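PDB 1Z6O: ferritin light chain from Trichoplusia ni, which probably helps to store iron in a soluble, non-toxic form, as the light chain thought to facilitate nucleation of the ferrihydrite core inside a secreted insect ferritin shell. Local coordinates for residues A[24-32]-A[94-102]; A[69-79]-A[122-133]. All blocks are in the same frame, centred on the assembly; numbering follows the deposited sequence.

Contact 1 (A[24-32]-A[94-102]); sequences CNAVYGEYG and VTKRGDKMN
A26 and G98 bring the two backbones closest, with A26 CA 4.4 Å from G98 CA, where the irregular chain of 24-32 runs past the C-terminal end of helix 70-96. That helix closes with a Schellman motif: D99 N bonds back to V94 O at 3.1 Å and G98 N to T95 O at 3.0 Å, and G98, at positive phi (85°), is the C-prime residue. The methyl of A26 rests on K96 O, and V27 CG2 on G98 O. Water 1 bridges the segments with four hydrogen bonds, three to backbone atoms: it donates to R97 O and to A26 O, the latter at 2.8 Å, and accepts from Y28 N and R97 NE.

A helix terminus of the ferritin bundle is thus covered by the segment leading into helix 37-61, and R97 is the chief side chain. Bends at chi2 and chi3 fold it back so that the guanidinium lies between two tyrosines. Y28 covers one face in an off-centre cation-pi contact, with R97 CZ 4.3 Å from the ring centroid and the planes 31° apart; Y31 CD1 covers the opposite face. R97 NH2 also makes a weak bond at the guanidinium edge to Y28 O, 3.4 Å away, while salt bridges to E158 and D156 take stronger hold of the group. Nearer the backbone, R97 CB sits over the Y31 ring, 3.8 Å from its centroid, as a CH-pi contact. D99 CB meets the same ring at its edge, and water 2 accepts from Y31 OH at 2.6 Å and donates to D99 OD2.

Contact 2 (A[69-79]-A[122-133]); sequences RAGFSKLFKKL and ELEALAKALDTQ
The F72 ring carries the aliphatic part of E122 on one face: E122 CG stands 3.8 Å from the ring centroid, displaced toward the rim, in a CH-pi contact. L126 CG approaches the same ring obliquely. F76, one turn further along, is met differently. Its edge points at the main chain of helix 122-148: A125 O lies at that edge, in the plane of the ring and 3.6 Å from F76 CZ, while L75 CD2 of its own helix lies over the centre of one face.

E122 has two roles at once. Its CB and CG lie against F72, and the bend at chi2 (82°) then turns the carboxylate aside to R69, the N-cap residue of helix 70-96. R69 NE donates to E122 OE2 at 2.8 Å with an N-H...O angle of 154°, forming a salt bridge on the anti side of the carboxylate and somewhat out of both planes. A weak second bond comes from R69 NH2, 3.3 Å from the same OE2, so one oxygen takes both donors. Both residues are buried, and the pairing probably offsets the cost of enclosing their charges.

Further along both helices, away from the salt bridge, the contact is mostly apolar. L75 CD1 meets L126 CD2 at 4.0 Å, and the methyl of A129 lies 3.9 Å from F76 CE2. At the far end water 3 donates to L79 O, and weakly to Q133 OE1.

The two segments run nearly parallel, their axes at 16° and 11.9 Å apart, as expected of the second and third helices of ferritin's four-helix bundle, which a long crossover loop connects. Helix 37-61 packs on F76 and L79, helix 157-190 on E122 and Q133, and the short helix 197-211 covers R69 and F72.

How the contacts relate
The contacts share helix 70-96 but use opposite ends of it: contact 2 takes its N-terminal part and contact 1 its C-terminal end. Their centres are 35 Å apart, on opposite sides of the chain's centre, and their nearest atoms about 17 Å apart. Along the sequence the segments alternate, 24-32, 69-79, 94-102 and 122-133, so the two connections cross. Contact 2 is buried within the bundle, although D131 of 122-133 also meets a neighbouring light chain. Contact 1 joins the N-terminal extension to the bundle and borders other subunits: Y28 meets F141 of a second light chain, and the backbone N of A26 donates a hydrogen bond to D49 of a heavy chain.

Contact 1 (A[24-32]-A[94-102])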
ATOM      1  N   CYS A  24      54.869 -22.472   1.050  1.00 23.63           N
ATOM      2  CA  CYS A  24      53.417 -22.410   0.967  1.00 25.96           C
ATOM      3  C   CYS A  24      52.921 -21.497   2.087  1.00 31.51           C
ATOM      4  O   CYS A  24      52.439 -21.950   3.122  1.00 40.02           O
ATOM      5  CB  CYS A  24      52.817 -23.805   1.109  1.00 25.01           C
ATOM      6  SG  CYS A  24      53.379 -24.975  -0.181  1.00 25.82           S
ATOM      7  N   ASN A  25      53.108 -20.205   1.890  1.00 23.97           N
ATOM      8  CA  ASN A  25      52.671 -19.214   2.857  1.00 21.04           C
ATOM      9  C   ASN A  25      52.220 -18.038   2.015  1.00 18.78           C
ATOM     10  O   ASN A  25      52.237 -18.130   0.785  1.00 16.92           O
ATOM     11  CB  ASN A  25      53.807 -18.855   3.836  1.00 22.16           C
ATOM     12  CG  ASN A  25      55.057 -18.310   3.152  1.00 26.35           C
ATOM     13  OD1 ASN A  25      56.126 -18.279   3.760  1.00 43.66           O
ATOM     14  ND2 ASN A  25      54.933 -17.861   1.919  1.00 17.40           N
ATOM     15  N   ALA A  26      51.821 -16.940   2.645  1.00 16.00           N
ATOM     16  CA  ALA A  26      51.322 -15.799   1.886  1.00 17.89           C
ATOM     17  C   ALA A  26      52.387 -14.756   1.550  1.00 18.92           C
ATOM     18  O   ALA A  26      52.061 -13.654   1.121  1.00 17.26           O
ATOM     19  CB  ALA A  26      50.170 -15.140   2.660  1.00 16.72           C
ATOM     20  N   VAL A  27      53.657 -15.100   1.731  1.00 16.73           N
ATOM     21  CA  VAL A  27      54.736 -14.152   1.451  1.00 15.93           C
ATOM     22  C   VAL A  27      55.039 -14.031  -0.044  1.00 18.32           C
ATOM     23  O   VAL A  27      55.233 -15.039  -0.726  1.00 19.02           O
ATOM     24  CB  VAL A  27      56.052 -14.580   2.170  1.00 20.15           C
ATOM     25  CG1 VAL A  27      57.212 -13.638   1.779  1.00 21.41           C
ATOM     26  CG2 VAL A  27      55.845 -14.569   3.700  1.00 19.38           C
ATOM     27  N   TYR A  28      55.048 -12.805  -0.560  1.00 17.21           N
ATOM     28  CA  TYR A  28      55.412 -12.585  -1.963  1.00 19.00           C
ATOM     29  C   TYR A  28      56.086 -11.220  -2.055  1.00 20.30           C
ATOM     30  O   TYR A  28      56.020 -10.425  -1.107  1.00 18.62           O
ATOM     31  CB  TYR A  28      54.191 -12.698  -2.899  1.00 19.06           C
ATOM     32  CG  TYR A  28      53.114 -11.657  -2.702  1.00 18.36           C
ATOM     33  CD1 TYR A  28      53.063 -10.520  -3.504  1.00 17.46           C
ATOM     34  CD2 TYR A  28      52.132 -11.824  -1.722  1.00 17.62           C
ATOM     35  CE1 TYR A  28      52.047  -9.563  -3.339  1.00 18.95           C
ATOM     36  CE2 TYR A  28      51.119 -10.885  -1.544  1.00 17.79           C
ATOM     37  CZ  TYR A  28      51.082  -9.761  -2.355  1.00 19.26           C
ATOM     38  OH  TYR A  28      50.076  -8.839  -2.187  1.00 20.89           O
ATOM     39  N   GLY A  29      56.751 -10.950  -3.176  1.00 19.17           N
ATOM     40  CA  GLY A  29      57.470  -9.692  -3.314  1.00 22.21           C
ATOM     41  C   GLY A  29      58.566  -9.622  -2.250  1.00 23.96           C
ATOM     42  O   GLY A  29      59.007  -8.546  -1.861  1.00 25.55           O
ATOM     43  N   GLU A  30      59.014 -10.771  -1.765  1.00 24.71           N
ATOM     44  CA  GLU A  30      60.036 -10.791  -0.699  1.00 42.00           C
ATOM     45  C   GLU A  30      59.671  -9.928   0.527  1.00 44.63           C
ATOM     46  O   GLU A  30      60.539  -9.315   1.175  1.00 36.60           O
ATOM     47  CB  GLU A  30      61.387 -10.345  -1.258  1.00 49.15           C
ATOM     48  CG  GLU A  30      61.945 -11.308  -2.296  1.00 61.75           C
ATOM     49  CD  GLU A  30      63.282 -10.863  -2.841  1.00 74.38           C
ATOM     50  OE1 GLU A  30      63.358  -9.733  -3.373  1.00 81.63           O
ATOM     51  OE2 GLU A  30      64.255 -11.641  -2.736  1.00 81.82           O
ATOM     52  N   TYR A  31      58.381  -9.880   0.841  1.00 35.93           N
ATOM     53  CA  TYR A  31      57.903  -9.106   1.983  1.00 26.72           C
ATOM     54  C   TYR A  31      58.612  -9.600   3.241  1.00 22.51           C
ATOM     55  O   TYR A  31      58.602 -10.794   3.535  1.00 24.11           O
ATOM     56  CB  TYR A  31      56.396  -9.313   2.156  1.00 26.40           C
ATOM     57  CG  TYR A  31      55.798  -8.504   3.275  1.00 22.69           C
ATOM     58  CD1 TYR A  31      55.508  -7.156   3.101  1.00 22.40           C
ATOM     59  CD2 TYR A  31      55.529  -9.086   4.510  1.00 22.05           C
ATOM     60  CE1 TYR A  31      54.964  -6.401   4.126  1.00 23.74           C
ATOM     61  CE2 TYR A  31      54.981  -8.336   5.553  1.00 22.24           C
ATOM     62  CZ  TYR A  31      54.705  -6.992   5.346  1.00 23.13           C
ATOM     63  OH  TYR A  31      54.182  -6.238   6.364  1.00 28.84           O
ATOM     64  N   GLY A  32      59.221  -8.687   3.985  1.00 20.70           N
ATOM     65  CA  GLY A  32      59.905  -9.087   5.200  1.00 27.18           C
ATOM     66  C   GLY A  32      61.362  -9.503   5.012  1.00 38.55           C
ATOM     67  O   GLY A  32      62.098  -9.580   5.994  1.00 37.66           O
ATOM     68  N   VAL A  94      49.294  -7.290   8.546  1.00 15.95           N
ATOM     69  CA  VAL A  94      50.591  -7.930   8.786  1.00 16.08           C
ATOM     70  C   VAL A  94      50.459  -9.444   8.521  1.00 18.34           C
ATOM     71  O   VAL A  94      51.301 -10.051   7.837  1.00 15.56           O
ATOM     72  CB  VAL A  94      51.045  -7.691  10.268  1.00 17.83           C
ATOM     73  CG1 VAL A  94      52.150  -8.679  10.675  1.00 19.80           C
ATOM     74  CG2 VAL A  94      51.540  -6.240  10.427  1.00 18.83           C
ATOM     75  N   THR A  95      49.402 -10.059   9.046  1.00 15.24           N
ATOM     76  CA  THR A  95      49.221 -11.498   8.838  1.00 14.62           C
ATOM     77  C   THR A  95      48.736 -11.819   7.430  1.00 15.26           C
ATOM     78  O   THR A  95      49.040 -12.888   6.897  1.00 16.66           O
ATOM     79  CB  THR A  95      48.255 -12.116   9.870  1.00 17.41           C
ATOM     80  OG1 THR A  95      46.981 -11.466   9.798  1.00 18.42           O
ATOM     81  CG2 THR A  95      48.830 -11.965  11.279  1.00 16.39           C
ATOM     82  N   LYS A  96      47.983 -10.908   6.823  1.00 15.17           N
ATOM     83  CA  LYS A  96      47.527 -11.135   5.450  1.00 15.59           C
ATOM     84  C   LYS A  96      48.746 -11.276   4.525  1.00 17.97           C
ATOM     85  O   LYS A  96      48.738 -12.081   3.590  1.00 16.01           O
ATOM     86  CB  LYS A  96      46.664  -9.959   4.961  1.00 17.07           C
ATOM     87  CG  LYS A  96      46.281 -10.088   3.481  1.00 20.84           C
ATOM     88  CD  LYS A  96      45.125  -9.165   3.076  1.00 27.56           C
ATOM     89  CE  LYS A  96      45.511  -7.710   3.147  1.00 36.42           C
ATOM     90  NZ  LYS A  96      44.365  -6.838   2.737  1.00 45.70           N
ATOM     91  N   ARG A  97      49.792 -10.492   4.792  1.00 14.70           N
ATOM     92  CA  ARG A  97      51.005 -10.530   3.976  1.00 15.94           C
ATOM     93  C   ARG A  97      51.991 -11.631   4.387  1.00 18.26           C
ATOM     94  O   ARG A  97      53.142 -11.639   3.949  1.00 17.44           O
ATOM     95  CB  ARG A  97      51.695  -9.149   3.976  1.00 16.04           C
ATOM     96  CG  ARG A  97      50.867  -8.032   3.283  1.00 15.61           C
ATOM     97  CD  ARG A  97      50.576  -8.364   1.800  1.00 16.35           C
ATOM     98  NE  ARG A  97      51.798  -8.661   1.052  1.00 15.62           N
ATOM     99  CZ  ARG A  97      52.629  -7.748   0.554  1.00 21.62           C
ATOM    100  NH1 ARG A  97      52.381  -6.448   0.701  1.00 16.96           N
ATOM    101  NH2 ARG A  97      53.731  -8.136  -0.076  1.00 16.38           N
ATOM    102  N   GLY A  98      51.545 -12.550   5.242  1.00 17.17           N
ATOM    103  CA  GLY A  98      52.387 -13.681   5.612  1.00 16.58           C
ATOM    104  C   GLY A  98      53.377 -13.504   6.739  1.00 22.35           C
ATOM    105  O   GLY A  98      54.244 -14.342   6.943  1.00 19.07           O
ATOM    106  N   ASP A  99      53.239 -12.428   7.495  1.00 17.14           N
ATOM    107  CA  ASP A  99      54.159 -12.156   8.594  1.00 18.27           C
ATOM    108  C   ASP A  99      53.413 -12.455   9.897  1.00 22.15           C
ATOM    109  O   ASP A  99      52.288 -12.966   9.883  1.00 20.39           O
ATOM    110  CB  ASP A  99      54.570 -10.679   8.501  1.00 19.66           C
ATOM    111  CG  ASP A  99      55.799 -10.331   9.332  1.00 31.86           C
ATOM    112  OD1 ASP A  99      56.432 -11.231   9.925  1.00 31.71           O
ATOM    113  OD2 ASP A  99      56.128  -9.124   9.381  1.00 32.75           O
ATOM    114  N   LYS A 100      54.046 -12.185  11.026  1.00 22.64           N
ATOM    115  CA  LYS A 100      53.376 -12.390  12.297  1.00 26.34           C
ATOM    116  C   LYS A 100      53.622 -11.159  13.139  1.00 26.19           C
ATOM    117  O   LYS A 100      54.689 -10.548  13.079  1.00 26.12           O
ATOM    118  CB  LYS A 100      53.875 -13.646  13.004  1.00 32.24           C
ATOM    119  CG  LYS A 100      55.263 -13.599  13.546  1.00 40.06           C
ATOM    120  CD  LYS A 100      55.523 -14.890  14.312  1.00 52.64           C
ATOM    121  CE  LYS A 100      56.972 -15.011  14.744  1.00 63.13           C
ATOM    122  NZ  LYS A 100      57.253 -16.357  15.321  1.00 73.64           N
ATOM    123  N   MET A 101      52.619 -10.789  13.913  1.00 21.20           N
ATOM    124  CA  MET A 101      52.697  -9.605  14.742  1.00 22.01           C
ATOM    125  C   MET A 101      53.586  -9.821  15.961  1.00 24.56           C
ATOM    126  O   MET A 101      53.503 -10.844  16.620  1.00 25.15           O
ATOM    127  CB  MET A 101      51.284  -9.209  15.180  1.00 21.04           C
ATOM    128  CG  MET A 101      51.216  -7.984  16.062  1.00 24.59           C
ATOM    129  SD  MET A 101      51.858  -6.507  15.217  1.00 24.07           S
ATOM    130  CE  MET A 101      52.038  -5.428  16.605  1.00 22.29           C
ATOM    131  N   ASN A 102      54.446  -8.850  16.241  1.00 22.65           N
ATOM    132  CA  ASN A 102      55.331  -8.899  17.409  1.00 22.42           C
ATOM    133  C   ASN A 102      55.012  -7.602  18.157  1.00 22.29           C
ATOM    134  O   ASN A 102      55.310  -6.520  17.665  1.00 23.52           O
ATOM    135  CB  ASN A 102      56.794  -8.908  16.945  1.00 28.51           C
ATOM    136  CG  ASN A 102      57.779  -8.734  18.090  1.00 38.12           C
ATOM    137  OD1 ASN A 102      57.396  -8.529  19.245  1.00 34.30           O
ATOM    138  ND2 ASN A 102      59.065  -8.802  17.766  1.00 43.15           N
TER
HETATM  139  O   HOH W   1      53.257 -11.114   1.279  1.00 17.01           O
HETATM  140  O   HOH W   2      54.672  -7.003   8.798  1.00 25.33           O

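Contact 2 (A[69-79]-A[122-133])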
ATOM      1  N   ARG A  69      33.689  18.617  30.021  1.00 19.47           N
ATOM      2  CA  ARG A  69      33.630  19.106  28.637  1.00 20.02           C
ATOM      3  C   ARG A  69      33.223  17.929  27.757  1.00 20.91           C
ATOM      4  O   ARG A  69      34.087  17.218  27.230  1.00 18.83           O
ATOM      5  CB  ARG A  69      35.003  19.607  28.191  1.00 19.12           C
ATOM      6  CG  ARG A  69      35.588  20.742  29.022  1.00 21.27           C
ATOM      7  CD  ARG A  69      34.815  22.051  28.832  1.00 23.72           C
ATOM      8  NE  ARG A  69      35.577  23.189  29.347  1.00 27.85           N
ATOM      9  CZ  ARG A  69      35.055  24.391  29.591  1.00 28.48           C
ATOM     10  NH1 ARG A  69      33.770  24.618  29.364  1.00 28.04           N
ATOM     11  NH2 ARG A  69      35.811  25.356  30.099  1.00 27.54           N
ATOM     12  N   ALA A  70      31.921  17.720  27.594  1.00 18.05           N
ATOM     13  CA  ALA A  70      31.426  16.597  26.796  1.00 21.01           C
ATOM     14  C   ALA A  70      31.913  16.612  25.342  1.00 22.04           C
ATOM     15  O   ALA A  70      32.105  15.552  24.739  1.00 19.07           O
ATOM     16  CB  ALA A  70      29.898  16.558  26.843  1.00 23.24           C
ATOM     17  N   GLY A  71      32.113  17.804  24.785  1.00 19.46           N
ATOM     18  CA  GLY A  71      32.585  17.919  23.413  1.00 17.99           C
ATOM     19  C   GLY A  71      34.037  17.482  23.293  1.00 18.63           C
ATOM     20  O   GLY A  71      34.396  16.740  22.377  1.00 17.58           O
ATOM     21  N   PHE A  72      34.887  17.949  24.203  1.00 15.96           N
ATOM     22  CA  PHE A  72      36.292  17.546  24.174  1.00 18.08           C
ATOM     23  C   PHE A  72      36.400  16.050  24.449  1.00 20.17           C
ATOM     24  O   PHE A  72      37.203  15.341  23.835  1.00 18.70           O
ATOM     25  CB  PHE A  72      37.107  18.315  25.220  1.00 17.11           C
ATOM     26  CG  PHE A  72      37.485  19.704  24.786  1.00 20.88           C
ATOM     27  CD1 PHE A  72      36.548  20.737  24.812  1.00 20.31           C
ATOM     28  CD2 PHE A  72      38.766  19.969  24.307  1.00 24.36           C
ATOM     29  CE1 PHE A  72      36.876  22.016  24.366  1.00 22.53           C
ATOM     30  CE2 PHE A  72      39.112  21.245  23.854  1.00 24.68           C
ATOM     31  CZ  PHE A  72      38.163  22.274  23.883  1.00 21.05           C
ATOM     32  N   SER A  73      35.580  15.560  25.369  1.00 18.25           N
ATOM     33  CA  SER A  73      35.618  14.147  25.699  1.00 18.51           C
ATOM     34  C   SER A  73      35.227  13.297  24.483  1.00 21.11           C
ATOM     35  O   SER A  73      35.855  12.275  24.187  1.00 19.42           O
ATOM     36  CB  SER A  73      34.686  13.882  26.897  1.00 20.45           C
ATOM     37  OG  SER A  73      34.844  12.559  27.340  1.00 26.38           O
ATOM     38  N   LYS A  74      34.202  13.736  23.760  1.00 17.69           N
ATOM     39  CA  LYS A  74      33.734  13.028  22.569  1.00 19.53           C
ATOM     40  C   LYS A  74      34.816  13.025  21.477  1.00 19.47           C
ATOM     41  O   LYS A  74      34.990  12.035  20.756  1.00 18.00           O
ATOM     42  CB  LYS A  74      32.472  13.712  22.036  1.00 22.44           C
ATOM     43  CG  LYS A  74      31.820  13.016  20.857  1.00 31.75           C
ATOM     44  CD  LYS A  74      30.570  13.784  20.416  1.00 40.33           C
ATOM     45  CE  LYS A  74      29.831  13.047  19.310  1.00 55.03           C
ATOM     46  NZ  LYS A  74      28.663  13.828  18.815  1.00 68.02           N
ATOM     47  N   LEU A  75      35.532  14.139  21.350  1.00 16.37           N
ATOM     48  CA  LEU A  75      36.600  14.251  20.356  1.00 17.67           C
ATOM     49  C   LEU A  75      37.669  13.189  20.640  1.00 18.86           C
ATOM     50  O   LEU A  75      38.100  12.461  19.738  1.00 16.81           O
ATOM     51  CB  LEU A  75      37.226  15.659  20.409  1.00 17.26           C
ATOM     52  CG  LEU A  75      38.372  15.986  19.432  1.00 23.93           C
ATOM     53  CD1 LEU A  75      38.534  17.503  19.297  1.00 25.43           C
ATOM     54  CD2 LEU A  75      39.673  15.383  19.939  1.00 28.72           C
ATOM     55  N   PHE A  76      38.094  13.093  21.896  1.00 15.44           N
ATOM     56  CA  PHE A  76      39.117  12.112  22.248  1.00 15.76           C
ATOM     57  C   PHE A  76      38.628  10.677  22.204  1.00 16.69           C
ATOM     58  O   PHE A  76      39.386   9.771  21.872  1.00 17.05           O
ATOM     59  CB  PHE A  76      39.711  12.423  23.620  1.00 15.08           C
ATOM     60  CG  PHE A  76      40.733  13.514  23.578  1.00 18.58           C
ATOM     61  CD1 PHE A  76      40.430  14.796  24.031  1.00 17.89           C
ATOM     62  CD2 PHE A  76      41.995  13.268  23.035  1.00 17.39           C
ATOM     63  CE1 PHE A  76      41.377  15.829  23.940  1.00 20.95           C
ATOM     64  CE2 PHE A  76      42.950  14.286  22.940  1.00 20.24           C
ATOM     65  CZ  PHE A  76      42.635  15.571  23.395  1.00 21.01           C
ATOM     66  N   LYS A  77      37.361  10.465  22.532  1.00 14.91           N
ATOM     67  CA  LYS A  77      36.811   9.117  22.494  1.00 16.89           C
ATOM     68  C   LYS A  77      36.805   8.622  21.042  1.00 20.12           C
ATOM     69  O   LYS A  77      37.092   7.451  20.757  1.00 17.83           O
ATOM     70  CB  LYS A  77      35.396   9.135  23.078  1.00 20.39           C
ATOM     71  CG  LYS A  77      34.641   7.824  22.953  1.00 25.98           C
ATOM     72  CD  LYS A  77      35.347   6.692  23.657  1.00 40.58           C
ATOM     73  CE  LYS A  77      34.468   5.445  23.624  1.00 54.91           C
ATOM     74  NZ  LYS A  77      35.238   4.240  23.979  1.00 66.15           N
ATOM     75  N   LYS A  78      36.484   9.515  20.115  1.00 17.05           N
ATOM     76  CA  LYS A  78      36.476   9.144  18.702  1.00 19.53           C
ATOM     77  C   LYS A  78      37.905   8.819  18.233  1.00 17.74           C
ATOM     78  O   LYS A  78      38.119   7.843  17.511  1.00 18.04           O
ATOM     79  CB  LYS A  78      35.885  10.276  17.862  1.00 21.16           C
ATOM     80  CG  LYS A  78      35.860   9.971  16.373  1.00 34.64           C
ATOM     81  CD  LYS A  78      35.103  11.042  15.599  1.00 49.27           C
ATOM     82  CE  LYS A  78      35.068  10.718  14.111  1.00 60.51           C
ATOM     83  NZ  LYS A  78      34.332  11.754  13.331  1.00 71.86           N
ATOM     84  N   LEU A  79      38.877   9.639  18.625  1.00 16.18           N
ATOM     85  CA  LEU A  79      40.276   9.371  18.267  1.00 18.19           C
ATOM     86  C   LEU A  79      40.719   8.021  18.849  1.00 19.55           C
ATOM     87  O   LEU A  79      41.455   7.268  18.207  1.00 17.72           O
ATOM     88  CB  LEU A  79      41.199  10.468  18.813  1.00 16.50           C
ATOM     89  CG  LEU A  79      41.105  11.845  18.141  1.00 21.11           C
ATOM     90  CD1 LEU A  79      42.107  12.793  18.802  1.00 21.18           C
ATOM     91  CD2 LEU A  79      41.398  11.719  16.643  1.00 23.07           C
ATOM     92  N   GLU A 122      42.282  22.892  27.911  1.00 19.93           N
ATOM     93  CA  GLU A 122      41.814  22.690  26.543  1.00 21.76           C
ATOM     94  C   GLU A 122      42.809  22.930  25.412  1.00 22.66           C
ATOM     95  O   GLU A 122      42.944  22.089  24.523  1.00 19.77           O
ATOM     96  CB  GLU A 122      40.547  23.517  26.302  1.00 20.29           C
ATOM     97  CG  GLU A 122      39.358  23.074  27.150  1.00 23.56           C
ATOM     98  CD  GLU A 122      39.380  23.639  28.574  1.00 32.34           C
ATOM     99  OE1 GLU A 122      40.377  24.288  28.963  1.00 31.40           O
ATOM    100  OE2 GLU A 122      38.386  23.433  29.304  1.00 34.99           O
ATOM    101  N   LEU A 123      43.499  24.065  25.424  1.00 19.39           N
ATOM    102  CA  LEU A 123      44.468  24.339  24.358  1.00 22.59           C
ATOM    103  C   LEU A 123      45.607  23.314  24.379  1.00 21.76           C
ATOM    104  O   LEU A 123      46.011  22.806  23.330  1.00 18.81           O
ATOM    105  CB  LEU A 123      45.036  25.760  24.483  1.00 19.39           C
ATOM    106  CG  LEU A 123      46.136  26.114  23.465  1.00 22.28           C
ATOM    107  CD1 LEU A 123      45.613  25.962  22.034  1.00 21.80           C
ATOM    108  CD2 LEU A 123      46.605  27.551  23.702  1.00 23.36           C
ATOM    109  N   GLU A 124      46.131  23.013  25.562  1.00 18.11           N
ATOM    110  CA  GLU A 124      47.208  22.021  25.675  1.00 19.49           C
ATOM    111  C   GLU A 124      46.779  20.665  25.124  1.00 18.14           C
ATOM    112  O   GLU A 124      47.557  19.988  24.447  1.00 19.00           O
ATOM    113  CB  GLU A 124      47.598  21.755  27.134  1.00 24.07           C
ATOM    114  CG  GLU A 124      48.383  22.803  27.852  1.00 42.04           C
ATOM    115  CD  GLU A 124      48.688  22.368  29.291  1.00 59.86           C
ATOM    116  OE1 GLU A 124      47.736  22.011  30.035  1.00 41.94           O
ATOM    117  OE2 GLU A 124      49.879  22.374  29.673  1.00 65.53           O
ATOM    118  N   ALA A 125      45.563  20.246  25.465  1.00 17.55           N
ATOM    119  CA  ALA A 125      45.063  18.942  25.017  1.00 19.31           C
ATOM    120  C   ALA A 125      44.942  18.878  23.496  1.00 18.25           C
ATOM    121  O   ALA A 125      45.309  17.876  22.885  1.00 18.13           O
ATOM    122  CB  ALA A 125      43.697  18.635  25.675  1.00 17.24           C
ATOM    123  N   LEU A 126      44.412  19.934  22.883  1.00 16.50           N
ATOM    124  CA  LEU A 126      44.283  19.957  21.425  1.00 18.38           C
ATOM    125  C   LEU A 126      45.660  19.992  20.765  1.00 19.17           C
ATOM    126  O   LEU A 126      45.867  19.371  19.721  1.00 18.35           O
ATOM    127  CB  LEU A 126      43.478  21.177  20.969  1.00 19.20           C
ATOM    128  CG  LEU A 126      41.992  21.222  21.343  1.00 29.23           C
ATOM    129  CD1 LEU A 126      41.440  22.599  20.993  1.00 34.00           C
ATOM    130  CD2 LEU A 126      41.228  20.159  20.613  1.00 30.76           C
ATOM    131  N   ALA A 127      46.594  20.729  21.366  1.00 16.31           N
ATOM    132  CA  ALA A 127      47.953  20.819  20.825  1.00 18.83           C
ATOM    133  C   ALA A 127      48.609  19.444  20.827  1.00 20.71           C
ATOM    134  O   ALA A 127      49.289  19.067  19.870  1.00 19.33           O
ATOM    135  CB  ALA A 127      48.800  21.793  21.662  1.00 18.56           C
ATOM    136  N   LYS A 128      48.425  18.698  21.912  1.00 18.66           N
ATOM    137  CA  LYS A 128      49.006  17.364  22.006  1.00 20.64           C
ATOM    138  C   LYS A 128      48.319  16.431  21.011  1.00 19.42           C
ATOM    139  O   LYS A 128      48.969  15.588  20.404  1.00 20.77           O
ATOM    140  CB  LYS A 128      48.848  16.800  23.427  1.00 23.90           C
ATOM    141  CG  LYS A 128      49.706  15.555  23.705  1.00 36.58           C
ATOM    142  CD  LYS A 128      51.195  15.932  23.700  1.00 56.41           C
ATOM    143  CE  LYS A 128      52.086  14.913  24.412  1.00 60.71           C
ATOM    144  NZ  LYS A 128      52.239  13.617  23.687  1.00 68.43           N
ATOM    145  N   ALA A 129      47.003  16.562  20.854  1.00 17.27           N
ATOM    146  CA  ALA A 129      46.296  15.713  19.896  1.00 19.01           C
ATOM    147  C   ALA A 129      46.839  16.009  18.490  1.00 18.80           C
ATOM    148  O   ALA A 129      47.084  15.097  17.695  1.00 17.53           O
ATOM    149  CB  ALA A 129      44.783  15.985  19.945  1.00 17.36           C
ATOM    150  N   LEU A 130      47.029  17.290  18.186  1.00 17.64           N
ATOM    151  CA  LEU A 130      47.548  17.683  16.878  1.00 17.87           C
ATOM    152  C   LEU A 130      48.939  17.068  16.667  1.00 19.37           C
ATOM    153  O   LEU A 130      49.199  16.463  15.622  1.00 17.45           O
ATOM    154  CB  LEU A 130      47.625  19.214  16.768  1.00 15.97           C
ATOM    155  CG  LEU A 130      48.240  19.799  15.486  1.00 19.76           C
ATOM    156  CD1 LEU A 130      47.411  19.378  14.258  1.00 16.29           C
ATOM    157  CD2 LEU A 130      48.275  21.338  15.602  1.00 18.72           C
ATOM    158  N   ASP A 131      49.829  17.212  17.650  1.00 17.90           N
ATOM    159  CA  ASP A 131      51.178  16.643  17.538  1.00 18.94           C
ATOM    160  C   ASP A 131      51.170  15.124  17.356  1.00 20.25           C
ATOM    161  O   ASP A 131      51.923  14.587  16.543  1.00 17.16           O
ATOM    162  CB  ASP A 131      52.029  16.943  18.781  1.00 20.70           C
ATOM    163  CG  ASP A 131      52.376  18.420  18.925  1.00 32.73           C
ATOM    164  OD1 ASP A 131      52.484  19.128  17.900  1.00 29.99           O
ATOM    165  OD2 ASP A 131      52.562  18.868  20.077  1.00 32.70           O
ATOM    166  N   THR A 132      50.344  14.419  18.125  1.00 16.18           N
ATOM    167  CA  THR A 132      50.321  12.964  17.999  1.00 17.89           C
ATOM    168  C   THR A 132      49.732  12.517  16.662  1.00 18.10           C
ATOM    169  O   THR A 132      50.141  11.487  16.128  1.00 17.39           O
ATOM    170  CB  THR A 132      49.554  12.283  19.173  1.00 22.34           C
ATOM    171  OG1 THR A 132      48.213  12.772  19.225  1.00 21.35           O
ATOM    172  CG2 THR A 132      50.246  12.572  20.497  1.00 22.73           C
ATOM    173  N   GLN A 133      48.780  13.270  16.111  1.00 16.03           N
ATOM    174  CA  GLN A 133      48.228  12.896  14.806  1.00 17.95           C
ATOM    175  C   GLN A 133      49.279  13.177  13.720  1.00 16.99           C
ATOM    176  O   GLN A 133      49.419  12.398  12.781  1.00 17.36           O
ATOM    177  CB  GLN A 133      46.913  13.646  14.522  1.00 17.49           C
ATOM    178  CG  GLN A 133      45.737  13.139  15.396  1.00 17.61           C
ATOM    179  CD  GLN A 133      45.296  11.729  15.016  1.00 25.25           C
ATOM    180  OE1 GLN A 133      45.178  10.832  15.863  1.00 26.73           O
ATOM    181  NE2 GLN A 133      45.045  11.532  13.745  1.00 17.88           N
TER
HETATM  182  O   HOH W   3      43.099   8.191  16.057  1.00 26.99           O